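Local coordinates for protein Poly(A) ribonuclease POP2 (Saccharomyces cerevisiae, PDB 1UOC) that degrades RNA from the 3' end with a preference for poly(A), as a DEDD-type nuclease subunit of the CCR4-NOT mRNA deadenylase complex, at residues Y38-I43 with S86-N91; S155-T160 with M194-D199; D234-P239 with L255-Q260. All blocks are in the same frame, centred on the assembly; numbering follows the deposited sequence.

Contact 1 (Y38-I43 with S86-N91)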
loop_
_atom_site.group_PDB
_atom_site.type_symbol
_atom_site.label_atom_id
_atom_site.label_comp_id
_atom_site.label_asym_id
_atom_site.label_seq_id
_atom_site.Cartn_x
_atom_site.Cartn_y
_atom_site.Cartn_z
ATOM N N TYR A 38 -14.487 -4.089 7.467
ATOM C CA TYR A 38 -13.729 -3.258 6.550
ATOM C C TYR A 38 -12.567 -4.123 6.098
ATOM O O TYR A 38 -11.416 -3.918 6.498
ATOM C CB TYR A 38 -13.294 -1.990 7.273
ATOM C CG TYR A 38 -14.497 -1.234 7.797
ATOM C CD1 TYR A 38 -14.886 -1.332 9.139
ATOM C CD2 TYR A 38 -15.297 -0.484 6.931
ATOM C CE1 TYR A 38 -16.038 -0.708 9.601
ATOM C CE2 TYR A 38 -16.452 0.146 7.377
ATOM C CZ TYR A 38 -16.818 0.031 8.712
ATOM O OH TYR A 38 -17.966 0.652 9.150
ATOM N N ASN A 39 -12.920 -5.102 5.259
ATOM C CA ASN A 39 -11.996 -6.109 4.751
ATOM C C ASN A 39 -11.157 -5.776 3.526
ATOM O O ASN A 39 -10.503 -6.661 2.969
ATOM C CB ASN A 39 -12.739 -7.449 4.539
ATOM C CG ASN A 39 -13.905 -7.351 3.536
ATOM O OD1 ASN A 39 -13.990 -6.411 2.744
ATOM N ND2 ASN A 39 -14.799 -8.344 3.565
ATOM N N HIS A 40 -11.181 -4.520 3.093
ATOM C CA HIS A 40 -10.350 -4.083 1.964
ATOM C C HIS A 40 -9.232 -3.241 2.590
ATOM O O HIS A 40 -9.493 -2.273 3.303
ATOM C CB HIS A 40 -11.161 -3.251 0.958
ATOM C CG HIS A 40 -11.955 -4.075 -0.011
ATOM N ND1 HIS A 40 -12.896 -5.004 0.391
ATOM C CD2 HIS A 40 -11.928 -4.130 -1.364
ATOM C CE1 HIS A 40 -13.407 -5.595 -0.675
ATOM N NE2 HIS A 40 -12.838 -5.086 -1.753
ATOM N N VAL A 41 -7.990 -3.630 2.328
ATOM C CA VAL A 41 -6.820 -2.964 2.890
ATOM C C VAL A 41 -5.859 -2.465 1.808
ATOM O O VAL A 41 -5.413 -3.241 0.959
ATOM C CB VAL A 41 -6.012 -3.946 3.771
ATOM C CG1 VAL A 41 -5.007 -3.191 4.643
ATOM C CG2 VAL A 41 -6.964 -4.768 4.614
ATOM N N SER A 42 -5.529 -1.179 1.847
ATOM C CA SER A 42 -4.584 -0.617 0.882
ATOM C C SER A 42 -3.278 -0.386 1.634
ATOM O O SER A 42 -3.281 -0.165 2.849
ATOM C CB SER A 42 -5.088 0.710 0.342
ATOM O OG SER A 42 -5.210 1.633 1.407
ATOM N N ILE A 43 -2.167 -0.451 0.916
ATOM C CA ILE A 43 -0.867 -0.240 1.527
ATOM C C ILE A 43 0.027 0.663 0.686
ATOM O O ILE A 43 -0.005 0.633 -0.542
ATOM C CB ILE A 43 -0.133 -1.578 1.769
ATOM C CG1 ILE A 43 1.264 -1.305 2.337
ATOM C CG2 ILE A 43 -0.065 -2.386 0.468
ATOM C CD1 ILE A 43 2.087 -2.543 2.544
ATOM N N SER A 86 -11.475 -0.250 4.485
ATOM C CA SER A 86 -12.836 0.085 4.082
ATOM C C SER A 86 -13.498 -1.199 3.594
ATOM O O SER A 86 -12.830 -2.228 3.446
ATOM C CB SER A 86 -12.855 1.111 2.951
ATOM O OG SER A 86 -12.653 0.467 1.695
ATOM N N ASP A 87 -14.807 -1.149 3.352
ATOM C CA ASP A 87 -15.506 -2.319 2.833
ATOM C C ASP A 87 -15.390 -2.235 1.311
ATOM O O ASP A 87 -14.738 -1.327 0.790
ATOM C CB ASP A 87 -16.980 -2.342 3.304
ATOM C CG ASP A 87 -17.835 -1.221 2.706
ATOM O OD1 ASP A 87 -18.981 -1.061 3.182
ATOM O OD2 ASP A 87 -17.393 -0.512 1.773
ATOM N N ALA A 88 -16.015 -3.161 0.597
ATOM C CA ALA A 88 -15.924 -3.187 -0.859
ATOM C C ALA A 88 -16.461 -1.932 -1.546
ATOM O O ALA A 88 -16.014 -1.578 -2.635
ATOM C CB ALA A 88 -16.644 -4.437 -1.408
ATOM N N ASN A 89 -17.405 -1.250 -0.911
ATOM C CA ASN A 89 -17.982 -0.052 -1.511
ATOM C C ASN A 89 -17.327 1.234 -1.061
ATOM O O ASN A 89 -17.844 2.320 -1.330
ATOM C CB ASN A 89 -19.476 0.011 -1.219
ATOM C CG ASN A 89 -20.246 -1.088 -1.918
ATOM O OD1 ASN A 89 -20.909 -1.899 -1.273
ATOM N ND2 ASN A 89 -20.159 -1.124 -3.245
ATOM N N GLY A 90 -16.199 1.115 -0.368
ATOM C CA GLY A 90 -15.488 2.299 0.083
ATOM C C GLY A 90 -16.017 2.946 1.350
ATOM O O GLY A 90 -15.573 4.035 1.717
ATOM N N ASN A 91 -16.967 2.292 2.016
ATOM C CA ASN A 91 -17.513 2.816 3.260
ATOM C C ASN A 91 -16.467 2.622 4.344
ATOM O O ASN A 91 -15.703 1.650 4.310
ATOM C CB ASN A 91 -18.773 2.059 3.662
ATOM C CG ASN A 91 -19.872 2.175 2.637
ATOM O OD1 ASN A 91 -20.622 1.222 2.414
ATOM N ND2 ASN A 91 -19.991 3.348 2.013
#
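H40 and S86 pair antiparallel where their two strands meet the loops at their ends, and a pair of backbone bonds ties them together. H40 N donates to S86 O over 2.8 Å, almost in line with the carbonyl bond (177° at the oxygen), and S86 N returns a bond of 3.1 Å to H40 O. Beside this pair the imidazole of H40 lies over A88: the CA of A88 stands 3.7 Å from the ring centroid, 19° off its normal, a CH-pi contact, and the CB of A88 meets CE1 at the rim. A small methyl suits this place because it lets the backbone come right up to the ring. Y38 works differently, bringing the edge of its phenol ring to the other segment, with CD2 3.4 Å from N91 O. Because N39 and H40 both face S86, the strand pair ends in a classic beta bulge, at the end of two neighbouring inner strands of the mixed sheet of this RNase D-type domain.

What sets the imidazole is N39, whose OD1 accepts from ND1 at 3.0 Å, nearly in the ring plane. With CG beside the backbone N (chi1 -82°), the ring of H40 leans out over the turn. Replacing the imidazole by the methyl of an alanine would probably leave A88 CA without the ring it packs on and N39 OD1 without its ND1 donor. Farther out, D87 to G90 form a type I turn. D87 O accepts from both G90 N and S86 OG, while D87 OD2 takes the N-H of N91 at 2.8 Å from above the carboxylate plane; a short acidic side chain thus closes the turn on itself. G90 has a positive phi, where a side chain would collide with the carbonyl O before it, so glycine is the natural residue. Inward, S86 packs on L255 and C259 of helix 247-264.

Contact 2 (S155-T160 with M194-D199)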
loop_
_atom_site.group_PDB
_atom_site.type_symbol
_atom_site.label_atom_id
_atom_site.label_comp_id
_atom_site.label_asym_id
_atom_site.label_seq_id
_atom_site.Cartn_x
_atom_site.Cartn_y
_atom_site.Cartn_z
ATOM N N SER A 155 -10.729 -13.631 2.531
ATOM C CA SER A 155 -11.907 -12.783 2.710
ATOM C C SER A 155 -11.435 -11.332 2.831
ATOM O O SER A 155 -12.238 -10.409 2.921
ATOM C CB SER A 155 -12.724 -13.195 3.948
ATOM O OG SER A 155 -11.989 -13.049 5.147
ATOM N N VAL A 156 -10.115 -11.160 2.830
ATOM C CA VAL A 156 -9.477 -9.855 2.908
ATOM C C VAL A 156 -8.854 -9.577 1.538
ATOM O O VAL A 156 -8.102 -10.394 0.998
ATOM C CB VAL A 156 -8.369 -9.823 3.997
ATOM C CG1 VAL A 156 -7.584 -8.517 3.911
ATOM C CG2 VAL A 156 -8.986 -9.951 5.373
ATOM N N THR A 157 -9.169 -8.411 0.991
ATOM C CA THR A 157 -8.676 -7.993 -0.315
ATOM C C THR A 157 -7.615 -6.906 -0.159
ATOM O O THR A 157 -7.888 -5.834 0.377
ATOM C CB THR A 157 -9.838 -7.439 -1.165
ATOM O OG1 THR A 157 -10.827 -8.460 -1.338
ATOM C CG2 THR A 157 -9.351 -6.972 -2.522
ATOM N N TRP A 158 -6.399 -7.176 -0.618
ATOM C CA TRP A 158 -5.336 -6.176 -0.524
ATOM C C TRP A 158 -5.289 -5.334 -1.782
ATOM O O TRP A 158 -5.459 -5.843 -2.884
ATOM C CB TRP A 158 -3.971 -6.831 -0.304
ATOM C CG TRP A 158 -3.717 -7.269 1.116
ATOM C CD1 TRP A 158 -4.084 -8.449 1.695
ATOM C CD2 TRP A 158 -3.006 -6.538 2.117
ATOM N NE1 TRP A 158 -3.640 -8.502 2.996
ATOM C CE2 TRP A 158 -2.976 -7.338 3.281
ATOM C CE3 TRP A 158 -2.390 -5.278 2.144
ATOM C CZ2 TRP A 158 -2.354 -6.920 4.466
ATOM C CZ3 TRP A 158 -1.767 -4.854 3.331
ATOM C CH2 TRP A 158 -1.757 -5.675 4.473
ATOM N N ILE A 159 -5.057 -4.040 -1.605
ATOM C CA ILE A 159 -4.990 -3.079 -2.708
ATOM C C ILE A 159 -3.604 -2.452 -2.699
ATOM O O ILE A 159 -3.142 -1.980 -1.659
ATOM C CB ILE A 159 -6.042 -1.957 -2.539
ATOM C CG1 ILE A 159 -7.437 -2.570 -2.414
ATOM C CG2 ILE A 159 -5.977 -0.982 -3.722
ATOM C CD1 ILE A 159 -7.879 -3.355 -3.642
ATOM N N THR A 160 -2.949 -2.443 -3.854
ATOM C CA THR A 160 -1.609 -1.901 -3.965
ATOM C C THR A 160 -1.467 -1.090 -5.236
ATOM O O THR A 160 -2.332 -1.131 -6.111
ATOM C CB THR A 160 -0.583 -3.044 -3.990
ATOM O OG1 THR A 160 0.740 -2.497 -4.028
ATOM C CG2 THR A 160 -0.809 -3.925 -5.226
ATOM N N MET A 194 -1.041 -13.094 0.795
ATOM C CA MET A 194 -2.134 -12.246 0.318
ATOM C C MET A 194 -2.858 -12.974 -0.799
ATOM O O MET A 194 -2.641 -12.697 -1.984
ATOM C CB MET A 194 -1.597 -10.905 -0.213
ATOM C CG MET A 194 -0.765 -10.122 0.770
ATOM S SD MET A 194 -0.337 -8.488 0.143
ATOM C CE MET A 194 0.401 -8.946 -1.386
ATOM N N PRO A 195 -3.722 -13.932 -0.433
ATOM C CA PRO A 195 -4.502 -14.740 -1.382
ATOM C C PRO A 195 -5.517 -13.963 -2.217
ATOM O O PRO A 195 -6.121 -14.507 -3.143
ATOM C CB PRO A 195 -5.169 -15.784 -0.476
ATOM C CG PRO A 195 -5.319 -15.042 0.844
ATOM C CD PRO A 195 -3.999 -14.324 0.961
ATOM N N ASN A 196 -5.700 -12.689 -1.898
ATOM C CA ASN A 196 -6.671 -11.876 -2.629
ATOM C C ASN A 196 -6.146 -10.448 -2.715
ATOM O O ASN A 196 -6.234 -9.690 -1.754
ATOM C CB ASN A 196 -8.014 -11.921 -1.880
ATOM C CG ASN A 196 -9.153 -11.300 -2.660
ATOM O OD1 ASN A 196 -8.966 -10.760 -3.750
ATOM N ND2 ASN A 196 -10.351 -11.370 -2.094
ATOM N N PHE A 197 -5.584 -10.069 -3.856
ATOM C CA PHE A 197 -5.059 -8.720 -3.954
ATOM C C PHE A 197 -5.090 -8.127 -5.353
ATOM O O PHE A 197 -5.173 -8.838 -6.353
ATOM C CB PHE A 197 -3.635 -8.673 -3.370
ATOM C CG PHE A 197 -2.547 -9.065 -4.338
ATOM C CD1 PHE A 197 -2.088 -8.162 -5.289
ATOM C CD2 PHE A 197 -1.964 -10.326 -4.279
ATOM C CE1 PHE A 197 -1.067 -8.501 -6.168
ATOM C CE2 PHE A 197 -0.937 -10.681 -5.154
ATOM C CZ PHE A 197 -0.487 -9.765 -6.103
ATOM N N TYR A 198 -5.044 -6.805 -5.416
ATOM C CA TYR A 198 -5.052 -6.106 -6.693
ATOM C C TYR A 198 -4.012 -5.003 -6.775
ATOM O O TYR A 198 -3.716 -4.330 -5.791
ATOM C CB TYR A 198 -6.414 -5.471 -6.965
ATOM C CG TYR A 198 -7.528 -6.455 -7.195
ATOM C CD1 TYR A 198 -8.165 -7.082 -6.126
ATOM C CD2 TYR A 198 -7.937 -6.777 -8.492
ATOM C CE1 TYR A 198 -9.189 -8.015 -6.345
ATOM C CE2 TYR A 198 -8.954 -7.702 -8.720
ATOM C CZ TYR A 198 -9.575 -8.318 -7.646
ATOM O OH TYR A 198 -10.574 -9.236 -7.878
ATOM N N ASP A 199 -3.445 -4.839 -7.960
ATOM C CA ASP A 199 -2.496 -3.765 -8.193
ATOM C C ASP A 199 -3.354 -2.757 -8.960
ATOM O O ASP A 199 -3.634 -2.942 -10.150
ATOM C CB ASP A 199 -1.338 -4.212 -9.079
ATOM C CG ASP A 199 -0.294 -3.133 -9.228
ATOM O OD1 ASP A 199 -0.682 -1.945 -9.277
ATOM O OD2 ASP A 199 0.909 -3.463 -9.300
HETATM O O HOH W 1 -5.523 -11.221 0.890
#
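M194 lays its thioether over one face of the W158 indole, SD standing 3.9 Å from the centroid of the five-membered ring and 18° off its normal, a Met-aromatic contact. The neighbouring CG lies over the same ring as a CH-pi donor, and the two side chains cross at about a right angle. The bend at chi3 (-54°) turns the end of M194 back, which brings CE over a face of F197, so the flexible, polarisable methionine serves two aromatic rings. The indole NE1 is satisfied by L150 O.

Behind these side chains the strands run parallel, with W158, I159 and T160 level with F197, Y198 and D199. W158 N donates to N196 O (2.8 Å), Y198 N to W158 O (2.7 Å) and T160 N to Y198 O (2.8 Å), the alternation expected of parallel strands. On the face opposite W158, the CG2 of T157 meets the edge of the Y198 ring at CD1 (3.8 Å), and the CD1 of I159 approaches Y198 CB. Beta-branched residues suit such extended, buried positions. N196 places ND2 near T157 OG1, but its amide is bonded to D154 O instead. A water lies between the two ends, 2.7 Å from V156 O, to which it probably donates, and accepts from N196 N. T160 fits CG2 against D199, and D199, which caps the helix that follows, also receives the backbone N-H groups of H162 and A163.

T160 touches D166, a predicted ligand of the catalytic metal, so this end of the strand pair borders the probable active site. Strand 197-199 forms one border of the sheet, strand 157-160 is flanked on its other side by strand 40-48, and helices 165-174 and 183-193 cover the F197 face.

Contact 3 (D234-P239 with L255-Q260)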
loop_
_atom_site.group_PDB
_atom_site.type_symbol
_atom_site.label_atom_id
_atom_site.label_comp_id
_atom_site.label_asym_id
_atom_site.label_seq_id
_atom_site.Cartn_x
_atom_site.Cartn_y
_atom_site.Cartn_z
ATOM N N ASP A 234 -7.401 12.298 -10.043
ATOM C CA ASP A 234 -7.990 13.474 -10.678
ATOM C C ASP A 234 -9.172 13.089 -11.558
ATOM O O ASP A 234 -10.246 13.680 -11.447
ATOM C CB ASP A 234 -6.961 14.226 -11.521
ATOM C CG ASP A 234 -5.910 14.904 -10.676
ATOM O OD1 ASP A 234 -6.261 15.398 -9.581
ATOM O OD2 ASP A 234 -4.740 14.964 -11.116
ATOM N N GLU A 235 -8.982 12.096 -12.424
ATOM C CA GLU A 235 -10.059 11.660 -13.311
ATOM C C GLU A 235 -11.302 11.236 -12.537
ATOM O O GLU A 235 -12.412 11.290 -13.058
ATOM C CB GLU A 235 -9.613 10.490 -14.188
ATOM C CG GLU A 235 -8.448 10.782 -15.108
ATOM C CD GLU A 235 -8.267 9.689 -16.147
ATOM O OE1 GLU A 235 -7.248 9.721 -16.872
ATOM O OE2 GLU A 235 -9.148 8.801 -16.248
ATOM N N LEU A 236 -11.123 10.781 -11.306
ATOM C CA LEU A 236 -12.269 10.369 -10.513
ATOM C C LEU A 236 -12.824 11.591 -9.795
ATOM O O LEU A 236 -13.849 11.526 -9.113
ATOM C CB LEU A 236 -11.863 9.292 -9.508
ATOM C CG LEU A 236 -11.596 7.917 -10.118
ATOM C CD1 LEU A 236 -10.803 7.053 -9.148
ATOM C CD2 LEU A 236 -12.923 7.272 -10.480
ATOM N N GLY A 237 -12.123 12.709 -9.957
ATOM C CA GLY A 237 -12.550 13.952 -9.347
ATOM C C GLY A 237 -12.315 14.106 -7.857
ATOM O O GLY A 237 -13.157 14.675 -7.161
ATOM N N LEU A 238 -11.186 13.609 -7.362
ATOM C CA LEU A 238 -10.853 13.730 -5.944
ATOM C C LEU A 238 -9.984 14.967 -5.748
ATOM O O LEU A 238 -8.939 15.107 -6.384
ATOM C CB LEU A 238 -10.096 12.491 -5.464
ATOM C CG LEU A 238 -10.928 11.267 -5.090
ATOM C CD1 LEU A 238 -10.084 10.024 -5.308
ATOM C CD2 LEU A 238 -11.415 11.381 -3.642
ATOM N N PRO A 239 -10.408 15.887 -4.866
ATOM C CA PRO A 239 -9.645 17.110 -4.609
ATOM C C PRO A 239 -8.224 16.812 -4.169
ATOM O O PRO A 239 -7.972 15.811 -3.515
ATOM C CB PRO A 239 -10.453 17.794 -3.506
ATOM C CG PRO A 239 -11.837 17.388 -3.832
ATOM C CD PRO A 239 -11.683 15.912 -4.132
ATOM N N LEU A 255 -7.034 3.463 -1.810
ATOM C CA LEU A 255 -8.276 2.750 -1.489
ATOM C C LEU A 255 -9.543 3.476 -1.985
ATOM O O LEU A 255 -10.479 2.851 -2.484
ATOM C CB LEU A 255 -8.362 2.542 0.025
ATOM C CG LEU A 255 -9.514 1.690 0.538
ATOM C CD1 LEU A 255 -9.363 0.268 -0.021
ATOM C CD2 LEU A 255 -9.525 1.683 2.063
ATOM N N LEU A 256 -9.570 4.794 -1.818
ATOM C CA LEU A 256 -10.704 5.616 -2.252
ATOM C C LEU A 256 -10.863 5.455 -3.756
ATOM O O LEU A 256 -11.963 5.264 -4.272
ATOM C CB LEU A 256 -10.421 7.088 -1.930
ATOM C CG LEU A 256 -11.193 7.869 -0.867
ATOM C CD1 LEU A 256 -11.864 6.939 0.123
ATOM C CD2 LEU A 256 -10.214 8.833 -0.184
ATOM N N SER A 257 -9.736 5.538 -4.452
ATOM C CA SER A 257 -9.721 5.411 -5.896
ATOM C C SER A 257 -10.146 4.018 -6.336
ATOM O O SER A 257 -10.942 3.877 -7.258
ATOM C CB SER A 257 -8.327 5.744 -6.443
ATOM O OG SER A 257 -8.017 7.111 -6.217
ATOM N N PHE A 258 -9.631 2.987 -5.676
ATOM C CA PHE A 258 -10.000 1.625 -6.041
ATOM C C PHE A 258 -11.504 1.404 -5.932
ATOM O O PHE A 258 -12.143 0.920 -6.859
ATOM C CB PHE A 258 -9.306 0.599 -5.139
ATOM C CG PHE A 258 -9.681 -0.805 -5.453
ATOM C CD1 PHE A 258 -9.090 -1.473 -6.523
ATOM C CD2 PHE A 258 -10.689 -1.444 -4.735
ATOM C CE1 PHE A 258 -9.507 -2.760 -6.881
ATOM C CE2 PHE A 258 -11.114 -2.725 -5.083
ATOM C CZ PHE A 258 -10.520 -3.386 -6.163
ATOM N N CYS A 259 -12.061 1.739 -4.776
ATOM C CA CYS A 259 -13.475 1.537 -4.550
ATOM C C CYS A 259 -14.387 2.388 -5.446
ATOM O O CYS A 259 -15.472 1.946 -5.823
ATOM C CB CYS A 259 -13.784 1.769 -3.068
ATOM S SG CYS A 259 -13.024 0.532 -1.989
ATOM N N GLN A 260 -13.951 3.596 -5.788
ATOM C CA GLN A 260 -14.751 4.461 -6.644
ATOM C C GLN A 260 -14.650 3.993 -8.092
ATOM O O GLN A 260 -15.664 3.863 -8.784
ATOM C CB GLN A 260 -14.281 5.907 -6.536
ATOM C CG GLN A 260 -15.162 6.869 -7.305
ATOM C CD GLN A 260 -16.481 7.143 -6.598
ATOM O OE1 GLN A 260 -17.056 6.263 -5.950
ATOM N NE2 GLN A 260 -16.972 8.371 -6.728
#
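L238 and L236 reach from the end of helix 229-235 to one side of helix 247-264, joining two helices through the loop that leaves the first. That loop begins with a Schellman motif at G237, whose phi of 76° turns the chain out of the helix while G237 N bonds back to D234 O; glycine tolerates this conformation readily. The turn leaves a leucine before and after it, both directed at the second helix.

Along that helix, L256 comes first, its CD2 4.5 Å from the CD2 of L238, a loose meeting of branched apolar ends. S257 follows and takes contacts from both leucines. Its OG lies against L238 CD1 at 3.7 Å, and its CB against L236 CD1 at 3.9 Å. L236 CD1 also rests on the helix backbone, 3.7 Å from S257 O. Serine suits the position because it is small enough to let the leucines approach the helix closely, and its hydroxyl is bonded to L253 O, one turn back in the same helix, so its polarity is satisfied within this otherwise apolar surface. Around it, L229, L232 and A233 of helix 229-235 also pack on S257.

F258 and C259 serve other parts of the helix surface, where F258 packs on H40 and C259 on S86 of the central sheet. One turn beyond L256, Q260 joins in with its aliphatic part. CG stands anti to the backbone N (chi1 -175°) and the chain then bends at chi2, so that its methylenes run past L236 in the opposite direction. There Q260 CG lies 3.9 Å from L236 CD2.

Overall arrangement
Contacts 1 and 2 belong to the same mixed sheet: strands 40-48 and 157-160 lie next to each other, joined by V41 O to I159 N and V41 N to T157 O, 2.7 and 2.9 Å apart. Contact 2 is buried and combines parallel backbone bonding with aromatic and sulfur packing, whereas contact 1, at the surface, relies on an antiparallel pair and a polar turn. Contact 3, also buried but farther from the chain centre, joins the loop after helix 229-235 to helix 247-264 mainly through leucine methyls set against a serine and a glutamine's methylenes. Helix 247-264 links it to both others, since L255 and C259 pack on S86 and F258 reaches I159 and Y198.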